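Local coordinates for alpha-glucosidase ([Eubacterium] rectale, PDB 6PNR), which probably hydrolyses alpha-linked sulfoquinovosides as a family 31 glycoside hydrolase, and is captured here with a sulfonated aza-sugar inhibitor, at residues 202-207 / 408-413; 287-292 / 355-360; 306-309 / 314-317; 457-462 / 470-475. All blocks are in the same frame, centred on the assembly; numbering follows the deposited sequence.

Contact 1: residues 202-207 / 408-413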
loop_
_atom_site.group_PDB
_atom_site.type_symbol
_atom_site.label_atom_id
_atom_site.label_comp_id
_atom_site.label_asym_id
_atom_site.label_seq_id
_atom_site.Cartn_x
_atom_site.Cartn_y
_atom_site.Cartn_z
ATOM N N ILE A 202 19.017 -6.607 -7.297
ATOM C CA ILE A 202 20.072 -5.841 -6.635
ATOM C C ILE A 202 20.158 -4.471 -7.289
ATOM O O ILE A 202 20.109 -4.365 -8.519
ATOM C CB ILE A 202 21.445 -6.553 -6.720
ATOM C CG1 ILE A 202 21.315 -8.068 -6.547
ATOM C CG2 ILE A 202 22.393 -5.986 -5.676
ATOM C CD1 ILE A 202 20.898 -8.522 -5.161
ATOM N N TRP A 203 20.301 -3.416 -6.480
ATOM C CA TRP A 203 20.358 -2.062 -7.054
ATOM C C TRP A 203 21.789 -1.618 -7.349
ATOM O O TRP A 203 22.160 -0.449 -7.169
ATOM C CB TRP A 203 19.641 -1.059 -6.151
ATOM C CG TRP A 203 18.144 -1.198 -6.232
ATOM C CD1 TRP A 203 17.446 -2.192 -6.865
ATOM C CD2 TRP A 203 17.163 -0.307 -5.683
ATOM N NE1 TRP A 203 16.089 -1.979 -6.723
ATOM C CE2 TRP A 203 15.893 -0.828 -6.007
ATOM C CE3 TRP A 203 17.237 0.873 -4.935
ATOM C CZ2 TRP A 203 14.704 -0.215 -5.603
ATOM C CZ3 TRP A 203 16.048 1.477 -4.526
ATOM C CH2 TRP A 203 14.804 0.934 -4.870
ATOM N N GLU A 204 22.593 -2.574 -7.806
ATOM C CA GLU A 204 23.922 -2.385 -8.377
ATOM C C GLU A 204 24.293 -3.708 -9.028
ATOM O O GLU A 204 23.657 -4.736 -8.780
ATOM C CB GLU A 204 24.959 -1.999 -7.321
ATOM C CG GLU A 204 25.467 -3.194 -6.515
ATOM C CD GLU A 204 26.584 -2.817 -5.566
ATOM O OE1 GLU A 204 27.132 -1.699 -5.703
ATOM O OE2 GLU A 204 26.904 -3.630 -4.670
ATOM N N VAL A 205 25.328 -3.683 -9.859
ATOM C CA VAL A 205 25.927 -4.944 -10.285
ATOM C C VAL A 205 26.746 -5.468 -9.113
ATOM O O VAL A 205 27.738 -4.836 -8.727
ATOM C CB VAL A 205 26.789 -4.770 -11.544
ATOM C CG1 VAL A 205 27.455 -6.083 -11.908
ATOM C CG2 VAL A 205 25.939 -4.230 -12.710
ATOM N N PRO A 206 26.383 -6.601 -8.517
ATOM C CA PRO A 206 27.098 -7.063 -7.325
ATOM C C PRO A 206 28.476 -7.598 -7.671
ATOM O O PRO A 206 28.686 -8.182 -8.735
ATOM C CB PRO A 206 26.197 -8.183 -6.790
ATOM C CG PRO A 206 25.577 -8.747 -8.026
ATOM C CD PRO A 206 25.364 -7.567 -8.958
ATOM N N LYS A 207 29.417 -7.409 -6.740
ATOM C CA LYS A 207 30.774 -7.914 -6.945
ATOM C C LYS A 207 30.780 -9.412 -7.178
ATOM O O LYS A 207 31.511 -9.911 -8.041
ATOM C CB LYS A 207 31.660 -7.576 -5.741
ATOM C CG LYS A 207 32.197 -6.159 -5.732
ATOM C CD LYS A 207 33.090 -5.908 -4.512
ATOM C CE LYS A 207 32.274 -5.705 -3.227
ATOM N NZ LYS A 207 31.454 -4.449 -3.248
ATOM N N PRO A 408 25.267 6.891 -0.028
ATOM C CA PRO A 408 24.468 6.379 1.096
ATOM C C PRO A 408 23.495 5.288 0.684
ATOM O O PRO A 408 23.028 4.539 1.552
ATOM C CB PRO A 408 23.744 7.630 1.605
ATOM C CG PRO A 408 23.693 8.534 0.401
ATOM C CD PRO A 408 25.010 8.321 -0.269
ATOM N N MET A 409 23.192 5.150 -0.615
ATOM C CA MET A 409 22.415 4.002 -1.074
ATOM C C MET A 409 23.175 2.690 -0.892
ATOM O O MET A 409 22.562 1.619 -0.893
ATOM C CB MET A 409 22.019 4.184 -2.540
ATOM C CG MET A 409 21.000 5.307 -2.787
ATOM S SD MET A 409 19.431 5.016 -1.966
ATOM C CE MET A 409 18.900 3.483 -2.727
ATOM N N ILE A 410 24.489 2.759 -0.718
ATOM C CA ILE A 410 25.314 1.592 -0.456
ATOM C C ILE A 410 25.691 1.497 1.016
ATOM O O ILE A 410 25.731 0.402 1.575
ATOM C CB ILE A 410 26.579 1.633 -1.342
ATOM C CG1 ILE A 410 26.215 1.669 -2.828
ATOM C CG2 ILE A 410 27.528 0.478 -1.002
ATOM C CD1 ILE A 410 25.468 0.461 -3.326
ATOM N N GLU A 411 25.971 2.636 1.662
ATOM C CA GLU A 411 26.411 2.606 3.051
ATOM C C GLU A 411 25.271 2.417 4.044
ATOM O O GLU A 411 25.540 2.049 5.196
ATOM C CB GLU A 411 27.177 3.885 3.395
ATOM C CG GLU A 411 28.435 4.092 2.572
ATOM C CD GLU A 411 29.585 3.230 3.037
ATOM O OE1 GLU A 411 29.345 2.219 3.733
ATOM O OE2 GLU A 411 30.743 3.577 2.716
ATOM N N HIS A 412 24.020 2.659 3.635
ATOM C CA HIS A 412 22.892 2.513 4.555
ATOM C C HIS A 412 22.856 1.121 5.179
ATOM O O HIS A 412 22.812 0.982 6.408
ATOM C CB HIS A 412 21.570 2.812 3.846
ATOM C CG HIS A 412 20.372 2.512 4.693
ATOM N ND1 HIS A 412 19.832 3.431 5.567
ATOM C CD2 HIS A 412 19.650 1.376 4.848
ATOM C CE1 HIS A 412 18.811 2.885 6.203
ATOM N NE2 HIS A 412 18.681 1.638 5.788
ATOM N N ASN A 413 22.875 0.070 4.345
ATOM C CA ASN A 413 22.864 -1.288 4.878
ATOM C C ASN A 413 24.201 -1.665 5.488
ATOM O O ASN A 413 24.270 -2.631 6.253
ATOM C CB ASN A 413 22.516 -2.302 3.793
ATOM C CG ASN A 413 21.046 -2.258 3.392
ATOM O OD1 ASN A 413 20.185 -1.846 4.170
ATOM N ND2 ASN A 413 20.757 -2.702 2.172
#
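The methyl CE of M409 abuts the edge of the W203 indole, close to the ring plane, 3.8 Å from W203 CE3. This is the more enclosed part of the contact, since the indole is buried. M409 is folded at both chi2 and chi3 (-62° and -61°), which curls its sulfur round and presents CE to the benzene side of the indole instead of stretching the chain outward. W203 NE1 is hydrogen-bonded to Q201 on its own side of the contact. The second part is more open to solvent, though no less close. Here E204 and I410 cross at about a right angle, and one pair carries the approach: E204 OE1 stands 3.6 Å from I410 CD1. I410 offers it only a methyl; the carboxylate's polar hold is S184 OG, hydrogen-bonded to OE2. The backbone O of I410 is hydrogen-bonded to T185 OG1, a further tie between this helix and the loop that holds S184. The whole contact joins the loop between strands 197-202 and 208-213 to the first turn of helix 408-429, with strand 29-41 touching both W203 and M409, and strand 44-56 packing on W203.

Contact 2: residues 287-292 / 355-360. With 9VH ([(3~{S},4~{R},5~{R})-4,5-bis(oxidanyl)piperidin-3-yl]methanesulfonic acid), chain C.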
loop_
_atom_site.group_PDB
_atom_site.type_symbol
_atom_site.label_atom_id
_atom_site.label_comp_id
_atom_site.label_asym_id
_atom_site.label_seq_id
_atom_site.Cartn_x
_atom_site.Cartn_y
_atom_site.Cartn_z
ATOM N N LEU A 287 16.186 8.472 26.280
ATOM C CA LEU A 287 17.517 8.600 26.847
ATOM C C LEU A 287 18.203 9.845 26.307
ATOM O O LEU A 287 17.904 10.309 25.205
ATOM C CB LEU A 287 18.383 7.388 26.493
ATOM C CG LEU A 287 17.824 6.025 26.884
ATOM C CD1 LEU A 287 18.767 4.898 26.435
ATOM C CD2 LEU A 287 17.629 6.043 28.389
ATOM N N GLN A 288 19.177 10.339 27.066
ATOM C CA GLN A 288 20.037 11.430 26.612
ATOM C C GLN A 288 21.238 10.833 25.877
ATOM O O GLN A 288 22.033 10.099 26.478
ATOM C CB GLN A 288 20.470 12.293 27.806
ATOM C CG GLN A 288 21.513 13.370 27.509
ATOM C CD GLN A 288 21.031 14.468 26.567
ATOM O OE1 GLN A 288 19.886 14.481 26.115
ATOM N NE2 GLN A 288 21.919 15.402 26.271
ATOM N N TRP A 289 21.375 11.142 24.579
ATOM C CA TRP A 289 22.370 10.460 23.731
ATOM C C TRP A 289 23.718 11.185 23.814
ATOM O O TRP A 289 24.161 11.892 22.905
ATOM C CB TRP A 289 21.866 10.341 22.296
ATOM C CG TRP A 289 20.651 9.442 22.159
ATOM C CD1 TRP A 289 19.948 8.848 23.174
ATOM C CD2 TRP A 289 20.010 9.041 20.943
ATOM N NE1 TRP A 289 18.906 8.117 22.661
ATOM C CE2 TRP A 289 18.925 8.215 21.296
ATOM C CE3 TRP A 289 20.254 9.294 19.588
ATOM C CZ2 TRP A 289 18.092 7.640 20.352
ATOM C CZ3 TRP A 289 19.417 8.728 18.650
ATOM C CH2 TRP A 289 18.349 7.904 19.038
ATOM N N ASP A 290 24.375 10.968 24.950
ATOM C CA ASP A 290 25.672 11.565 25.265
ATOM C C ASP A 290 26.369 10.566 26.193
ATOM O O ASP A 290 26.058 10.517 27.384
ATOM C CB ASP A 290 25.473 12.923 25.926
ATOM C CG ASP A 290 26.764 13.718 26.057
ATOM O OD1 ASP A 290 27.726 13.451 25.305
ATOM O OD2 ASP A 290 26.799 14.617 26.924
ATOM N N TRP A 291 27.280 9.759 25.640
ATOM C CA TRP A 291 27.668 8.476 26.247
ATOM C C TRP A 291 28.736 8.629 27.334
ATOM O O TRP A 291 29.813 8.039 27.273
ATOM C CB TRP A 291 28.133 7.517 25.157
ATOM C CG TRP A 291 27.248 7.576 23.950
ATOM C CD1 TRP A 291 27.623 7.856 22.661
ATOM C CD2 TRP A 291 25.827 7.398 23.926
ATOM N NE1 TRP A 291 26.518 7.854 21.837
ATOM C CE2 TRP A 291 25.406 7.566 22.587
ATOM C CE3 TRP A 291 24.866 7.102 24.901
ATOM C CZ2 TRP A 291 24.069 7.452 22.203
ATOM C CZ3 TRP A 291 23.533 6.980 24.508
ATOM C CH2 TRP A 291 23.152 7.151 23.178
ATOM N N LYS A 292 28.397 9.431 28.347
ATOM C CA LYS A 292 29.123 9.549 29.606
ATOM C C LYS A 292 28.097 9.465 30.722
ATOM O O LYS A 292 26.961 9.915 30.551
ATOM C CB LYS A 292 29.884 10.880 29.711
ATOM C CG LYS A 292 30.733 11.179 28.482
ATOM C CD LYS A 292 31.768 12.272 28.728
ATOM C CE LYS A 292 31.155 13.645 28.836
ATOM N NZ LYS A 292 32.228 14.679 28.958
ATOM N N PHE A 355 14.051 15.403 18.901
ATOM C CA PHE A 355 15.435 15.776 19.155
ATOM C C PHE A 355 16.262 15.374 17.941
ATOM O O PHE A 355 15.879 14.488 17.176
ATOM C CB PHE A 355 15.988 15.162 20.461
ATOM C CG PHE A 355 16.024 13.639 20.501
ATOM C CD1 PHE A 355 14.893 12.907 20.841
ATOM C CD2 PHE A 355 17.208 12.955 20.276
ATOM C CE1 PHE A 355 14.934 11.522 20.919
ATOM C CE2 PHE A 355 17.259 11.563 20.346
ATOM C CZ PHE A 355 16.121 10.847 20.679
ATOM N N TYR A 356 17.394 16.052 17.764
ATOM C CA TYR A 356 18.214 15.936 16.564
ATOM C C TYR A 356 19.625 15.512 16.928
ATOM O O TYR A 356 20.192 16.003 17.912
ATOM C CB TYR A 356 18.258 17.268 15.807
ATOM C CG TYR A 356 16.888 17.734 15.390
ATOM C CD1 TYR A 356 16.059 18.404 16.288
ATOM C CD2 TYR A 356 16.415 17.495 14.108
ATOM C CE1 TYR A 356 14.798 18.823 15.920
ATOM C CE2 TYR A 356 15.149 17.924 13.728
ATOM C CZ TYR A 356 14.347 18.582 14.642
ATOM O OH TYR A 356 13.088 19.003 14.275
ATOM N N CYS A 357 20.205 14.633 16.113
ATOM C CA CYS A 357 21.494 14.038 16.431
ATOM C C CYS A 357 22.395 14.020 15.208
ATOM O O CYS A 357 21.932 13.870 14.078
ATOM C CB CYS A 357 21.337 12.601 16.964
ATOM S SG CYS A 357 20.173 12.490 18.340
ATOM N N GLY A 358 23.694 14.159 15.453
ATOM C CA GLY A 358 24.664 13.897 14.416
ATOM C C GLY A 358 24.919 12.409 14.267
ATOM O O GLY A 358 24.809 11.638 15.216
ATOM N N VAL A 359 25.248 12.008 13.045
ATOM C CA VAL A 359 25.632 10.634 12.732
ATOM C C VAL A 359 27.151 10.578 12.711
ATOM O O VAL A 359 27.784 11.165 11.825
ATOM C CB VAL A 359 25.045 10.186 11.389
ATOM C CG1 VAL A 359 25.536 8.777 11.020
ATOM C CG2 VAL A 359 23.528 10.265 11.431
ATOM N N VAL A 360 27.746 9.881 13.678
ATOM C CA VAL A 360 29.195 9.728 13.670
ATOM C C VAL A 360 29.580 8.971 12.407
ATOM O O VAL A 360 29.068 7.873 12.148
ATOM C CB VAL A 360 29.673 9.016 14.938
ATOM C CG1 VAL A 360 31.171 8.716 14.862
ATOM C CG2 VAL A 360 29.347 9.857 16.164
HETATM O O1 9VH C . 14.338 5.664 23.872
HETATM S S1 9VH C . 15.696 5.543 23.371
HETATM O O2 9VH C . 15.705 5.617 21.931
HETATM O O3 9VH C . 16.582 6.472 24.028
HETATM C C1 9VH C . 16.202 3.911 23.840
HETATM C C2 9VH C . 15.419 2.780 23.160
HETATM C C3 9VH C . 15.892 2.680 21.718
HETATM N N1 9VH C . 15.501 1.490 20.963
HETATM C C4 9VH C . 15.791 0.252 21.686
HETATM C C5 9VH C . 15.127 0.278 23.053
HETATM O O4 9VH C . 15.429 -0.947 23.717
HETATM C C6 9VH C . 15.654 1.448 23.871
HETATM O O5 9VH C . 15.045 1.470 25.160
#
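The sulfonate-binding end of the inhibitor pocket is built round W289, whose indole is held on one face by F355 and obliquely on that same side by C357, while its N-H faces the ligand. F355 stands edge-on to the indole in a T-shaped pair, with the planes at 87° and the centroid of the W289 six-membered ring 4.9 Å from that of F355. F355 CE2 sits over the middle of the indole and CZ reaches W289 CZ2 at 3.8 Å. C357 SG comes in beyond the CE3 rim, 3.4 Å from W289 CE3, a close sulfur-aromatic contact. F352 and F391 also meet the indole, which probably limits how far it can rock. With CG of W289 beside the backbone N (chi1 -66°), the indole swings away from the inverse gamma turn centred on W289, and NE1 gives a nearly straight hydrogen bond to 9VH O3 (3.2 Å, 169°). The same oxygen takes a weak, bent bond from L287 N at 3.0 Å. A leucine in place of W289 would probably leave the sulfonate without its straight N-H donor and open a gap beside F355 and C357. R286, Q273 and H523 are hydrogen-bonded to the ligand as well. C357 lies in a small antiparallel sheet, between strands 322-324 and 349-351, which thus backs the pocket wall. A tryptophan N-H directed at the sulfonate is in keeping with sulfoquinovosidases of the YihQ type within family 31.

Contact 3: residues 306-309 / 314-317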
loop_
_atom_site.group_PDB
_atom_site.type_symbol
_atom_site.label_atom_id
_atom_site.label_comp_id
_atom_site.label_asym_id
_atom_site.label_seq_id
_atom_site.Cartn_x
_atom_site.Cartn_y
_atom_site.Cartn_z
ATOM N N LYS A 306 31.519 -0.693 41.661
ATOM C CA LYS A 306 32.425 -1.527 42.451
ATOM C C LYS A 306 31.680 -2.231 43.577
ATOM O O LYS A 306 31.881 -3.429 43.812
ATOM C CB LYS A 306 33.569 -0.690 43.026
ATOM C CG LYS A 306 34.602 -0.209 42.012
ATOM C CD LYS A 306 35.587 0.756 42.680
ATOM C CE LYS A 306 36.746 1.127 41.759
ATOM N NZ LYS A 306 37.608 2.190 42.365
ATOM N N GLU A 307 30.790 -1.506 44.264
ATOM C CA GLU A 307 30.058 -2.098 45.381
ATOM C C GLU A 307 29.215 -3.283 44.933
ATOM O O GLU A 307 29.240 -4.346 45.565
ATOM C CB GLU A 307 29.173 -1.050 46.052
ATOM C CG GLU A 307 29.918 0.157 46.569
ATOM C CD GLU A 307 28.973 1.213 47.117
ATOM O OE1 GLU A 307 27.767 0.902 47.275
ATOM O OE2 GLU A 307 29.435 2.347 47.380
ATOM N N ILE A 308 28.450 -3.124 43.846
ATOM C CA ILE A 308 27.589 -4.239 43.464
ATOM C C ILE A 308 28.413 -5.373 42.851
ATOM O O ILE A 308 28.034 -6.546 42.968
ATOM C CB ILE A 308 26.442 -3.785 42.532
ATOM C CG1 ILE A 308 26.966 -3.316 41.180
ATOM C CG2 ILE A 308 25.603 -2.694 43.186
ATOM C CD1 ILE A 308 25.875 -3.146 40.165
ATOM N N ASN A 309 29.541 -5.056 42.193
ATOM C CA ASN A 309 30.455 -6.101 41.724
ATOM C C ASN A 309 30.901 -7.001 42.872
ATOM O O ASN A 309 30.945 -8.230 42.729
ATOM C CB ASN A 309 31.697 -5.490 41.074
ATOM C CG ASN A 309 31.440 -4.965 39.680
ATOM O OD1 ASN A 309 30.340 -5.099 39.131
ATOM N ND2 ASN A 309 32.461 -4.342 39.098
ATOM N N LYS A 314 26.798 -7.547 37.973
ATOM C CA LYS A 314 27.419 -6.671 36.986
ATOM C C LYS A 314 26.527 -5.461 36.690
ATOM O O LYS A 314 25.332 -5.450 37.000
ATOM C CB LYS A 314 27.717 -7.447 35.700
ATOM C CG LYS A 314 28.624 -8.714 35.890
ATOM C CD LYS A 314 29.909 -8.399 36.653
ATOM C CE LYS A 314 30.841 -9.628 36.718
ATOM N NZ LYS A 314 32.064 -9.343 37.535
ATOM N N PHE A 315 27.126 -4.427 36.087
ATOM C CA PHE A 315 26.391 -3.240 35.662
ATOM C C PHE A 315 26.464 -3.152 34.144
ATOM O O PHE A 315 27.547 -3.301 33.567
ATOM C CB PHE A 315 26.951 -1.965 36.302
ATOM C CG PHE A 315 26.106 -0.732 36.051
ATOM C CD1 PHE A 315 26.208 -0.029 34.852
ATOM C CD2 PHE A 315 25.213 -0.277 37.013
ATOM C CE1 PHE A 315 25.429 1.105 34.611
ATOM C CE2 PHE A 315 24.438 0.860 36.780
ATOM C CZ PHE A 315 24.549 1.546 35.580
ATOM N N LEU A 316 25.318 -2.926 33.501
ATOM C CA LEU A 316 25.231 -2.825 32.047
ATOM C C LEU A 316 24.619 -1.491 31.636
ATOM O O LEU A 316 23.739 -0.955 32.315
ATOM C CB LEU A 316 24.411 -3.981 31.433
ATOM C CG LEU A 316 24.979 -5.400 31.633
ATOM C CD1 LEU A 316 24.594 -5.998 33.000
ATOM C CD2 LEU A 316 24.567 -6.319 30.496
ATOM N N GLY A 317 25.085 -0.971 30.504
ATOM C CA GLY A 317 24.700 0.354 30.044
ATOM C C GLY A 317 24.098 0.367 28.649
ATOM O O GLY A 317 23.433 -0.592 28.235
HETATM O O HOH W 1 30.940 -9.303 40.102
#
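I308 reaches from the helix to the strand with its terminal methyl: CD1 lies 4.0 Å from the carbonyl O of K314 and 4.2 Å from F315 CB, near the plane of the F315 ring at its edge. The reach depends on chi1 of 67°, which lodges CG1 between the backbone N and the carbonyl carbon and sends the extended branch across to the strand. N309, one residue on, lies beside K314, the two side chains crossing at about a right angle over the aliphatic part of the lysine. K314 starts away from the helix but bends at chi2 (-52°), and the remaining chain runs back past the helix end. Its ammonium is then joined to the helix through one water: K314 NZ gives to it at 2.8 Å, and the water gives to N309 O at 2.8 Å. N309 O lies close to the C-terminal end of helix 301-310, where the helix dipole would probably suit a nearby positive charge. A second shell packs round these groups. F254 of helix 250-262 touches both I308 and F315, L257 packs on I308, and I270 of the adjacent strand meets both as well. L301 and I305, earlier on the same helix, press on F315, and W237 makes a cation-pi contact with K314. Strand 314-319 is hydrogen-bonded on one side to 267-271. A helix that turns after a few residues into the next parallel strand, its apolar side laid against that sheet, is the alpha-to-beta step of a TIM barrel.

Contact 4: residues 457-462 / 470-475. With 9VH ([(3~{S},4~{R},5~{R})-4,5-bis(oxidanyl)piperidin-3-yl]methanesulfonic acid), chain C.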
loop_
_atom_site.group_PDB
_atom_site.type_symbol
_atom_site.label_atom_id
_atom_site.label_comp_id
_atom_site.label_asym_id
_atom_site.label_seq_id
_atom_site.Cartn_x
_atom_site.Cartn_y
_atom_site.Cartn_z
ATOM N N GLY A 457 15.092 -6.729 19.014
ATOM C CA GLY A 457 14.603 -5.385 18.764
ATOM C C GLY A 457 13.326 -5.125 19.543
ATOM O O GLY A 457 13.003 -5.834 20.504
ATOM N N ASP A 458 12.591 -4.098 19.111
ATOM C CA ASP A 458 11.366 -3.672 19.783
ATOM C C ASP A 458 10.180 -4.514 19.320
ATOM O O ASP A 458 9.804 -4.461 18.145
ATOM C CB ASP A 458 11.053 -2.207 19.468
ATOM C CG ASP A 458 12.144 -1.237 19.890
ATOM O OD1 ASP A 458 13.112 -1.640 20.571
ATOM O OD2 ASP A 458 11.990 -0.039 19.544
ATOM N N GLN A 459 9.564 -5.258 20.234
ATOM C CA GLN A 459 8.232 -5.807 20.002
ATOM C C GLN A 459 7.193 -4.896 20.646
ATOM O O GLN A 459 7.489 -4.173 21.596
ATOM C CB GLN A 459 8.095 -7.215 20.592
ATOM C CG GLN A 459 8.629 -8.306 19.700
ATOM C CD GLN A 459 10.137 -8.303 19.695
ATOM O OE1 GLN A 459 10.760 -8.472 20.741
ATOM N NE2 GLN A 459 10.735 -8.080 18.524
ATOM N N SER A 460 5.965 -4.947 20.129
ATOM C CA SER A 460 4.856 -4.392 20.888
ATOM C C SER A 460 4.635 -5.226 22.143
ATOM O O SER A 460 4.996 -6.407 22.210
ATOM C CB SER A 460 3.571 -4.354 20.059
ATOM O OG SER A 460 3.674 -3.431 18.979
ATOM N N VAL A 461 4.043 -4.594 23.150
ATOM C CA VAL A 461 3.766 -5.276 24.406
ATOM C C VAL A 461 2.467 -6.078 24.288
ATOM O O VAL A 461 1.518 -5.855 25.045
ATOM C CB VAL A 461 3.716 -4.269 25.573
ATOM C CG1 VAL A 461 5.111 -3.738 25.863
ATOM C CG2 VAL A 461 2.754 -3.080 25.261
ATOM N N ASP A 462 2.427 -7.064 23.386
ATOM C CA ASP A 462 1.205 -7.840 23.219
ATOM C C ASP A 462 1.525 -9.237 22.692
ATOM O O ASP A 462 2.691 -9.620 22.524
ATOM C CB ASP A 462 0.203 -7.105 22.305
ATOM C CG ASP A 462 0.758 -6.810 20.923
ATOM O OD1 ASP A 462 1.466 -7.682 20.361
ATOM O OD2 ASP A 462 0.449 -5.712 20.375
ATOM N N ALA A 470 5.259 -13.934 19.760
ATOM C CA ALA A 470 5.530 -14.989 18.789
ATOM C C ALA A 470 6.595 -14.578 17.771
ATOM O O ALA A 470 7.344 -15.432 17.287
ATOM C CB ALA A 470 4.236 -15.383 18.082
ATOM N N SER A 471 6.695 -13.284 17.449
ATOM C CA SER A 471 7.617 -12.860 16.398
ATOM C C SER A 471 9.064 -12.997 16.845
ATOM O O SER A 471 9.958 -13.087 15.996
ATOM C CB SER A 471 7.307 -11.416 15.950
ATOM O OG SER A 471 7.535 -10.472 16.990
ATOM N N VAL A 472 9.296 -13.048 18.156
ATOM C CA VAL A 472 10.620 -13.321 18.700
ATOM C C VAL A 472 11.124 -14.691 18.246
ATOM O O VAL A 472 12.314 -14.866 17.940
ATOM C CB VAL A 472 10.571 -13.230 20.234
ATOM C CG1 VAL A 472 11.885 -13.757 20.842
ATOM C CG2 VAL A 472 10.231 -11.794 20.677
ATOM N N ILE A 473 10.239 -15.689 18.220
ATOM C CA ILE A 473 10.675 -17.039 17.860
ATOM C C ILE A 473 11.083 -17.087 16.399
ATOM O O ILE A 473 12.109 -17.682 16.034
ATOM C CB ILE A 473 9.570 -18.070 18.145
ATOM C CG1 ILE A 473 9.119 -18.002 19.591
ATOM C CG2 ILE A 473 10.072 -19.479 17.799
ATOM C CD1 ILE A 473 7.704 -18.424 19.770
ATOM N N CYS A 474 10.256 -16.490 15.535
ATOM C CA CYS A 474 10.583 -16.390 14.115
ATOM C C CYS A 474 11.924 -15.685 13.905
ATOM O O CYS A 474 12.759 -16.127 13.101
ATOM C CB CYS A 474 9.446 -15.643 13.400
ATOM S SG CYS A 474 9.509 -15.741 11.588
ATOM N N GLY A 475 12.146 -14.584 14.625
ATOM C CA GLY A 475 13.412 -13.880 14.517
ATOM C C GLY A 475 14.587 -14.728 14.958
ATOM O O GLY A 475 15.670 -14.642 14.382
HETATM O O1 9VH C . 14.338 5.664 23.872
HETATM S S1 9VH C . 15.696 5.543 23.371
HETATM O O2 9VH C . 15.705 5.617 21.931
HETATM O O3 9VH C . 16.582 6.472 24.028
HETATM C C1 9VH C . 16.202 3.911 23.840
HETATM C C2 9VH C . 15.419 2.780 23.160
HETATM C C3 9VH C . 15.892 2.680 21.718
HETATM N N1 9VH C . 15.501 1.490 20.963
HETATM C C4 9VH C . 15.791 0.252 21.686
HETATM C C5 9VH C . 15.127 0.278 23.053
HETATM O O4 9VH C . 15.429 -0.947 23.717
HETATM C C6 9VH C . 15.654 1.448 23.871
HETATM O O5 9VH C . 15.045 1.470 25.160
HETATM O O HOH W 2 8.580 -7.921 16.400
#
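Q459 and V472 cross at about a right angle, the valine methyl CG2 resting over one face of the glutamine amide. CG2 is 3.4 Å from Q459 OE1 and 3.6 Å from Q459 CD, so the methyl sits nearer the oxygen end of the group. Q459 extends toward helix 469-481 and then bends at chi2 (74°), which turns the amide broadside to the valine; its CG meets S471 OG at 3.6 Å on the way. S471 keeps OG between its backbone N and carbonyl carbon (chi1 65°), on the flank of the helix that faces the glutamine. One water links the two: Q459 NE2 gives to it at 3.0 Å, and it gives to S471 OG at 2.8 Å. Each polar end has a further holder, A456 O for Q459 NE2 and G468 O for S471 OG, so both amide hydrogens and the hydroxyl can be occupied. W510 of helix 504-514 packs on both Q459 and V472. An alanine here instead of Q459 would probably leave the water without its amide donor, A456 O without its partner, and a gap against V472 and W510. D458, the preceding residue, belongs to the inhibitor pocket: its OD1 lies 3.5 Å from 9VH C4, while its OD2 makes a long, weak ion pair with R441. The chemistry implies a mixed anchor, apolar over the amide face and polar at its N-H end, that ties the loop carrying D458 to helix 469-481 and probably helps to position it.

Overall arrangement
From the N terminus, the chain first leaves contact 1 at 202-207, a loop of the N-terminal beta region, and returns to it only at 408-413, well within the catalytic barrel. The long loop so closed contains contact 2, which runs from 287-292 to 355-360, and that in turn encloses contact 3, a short helix-to-strand step between 306-309 and 314-317. Contact 4 follows in series, closing a small loop between 457-462 and 470-475. None of them cross. Contact 1 ties the beta region to the barrel; the others lie within it. Contacts 2 and 4 both reach 9VH, although their centres are about 26 Å apart.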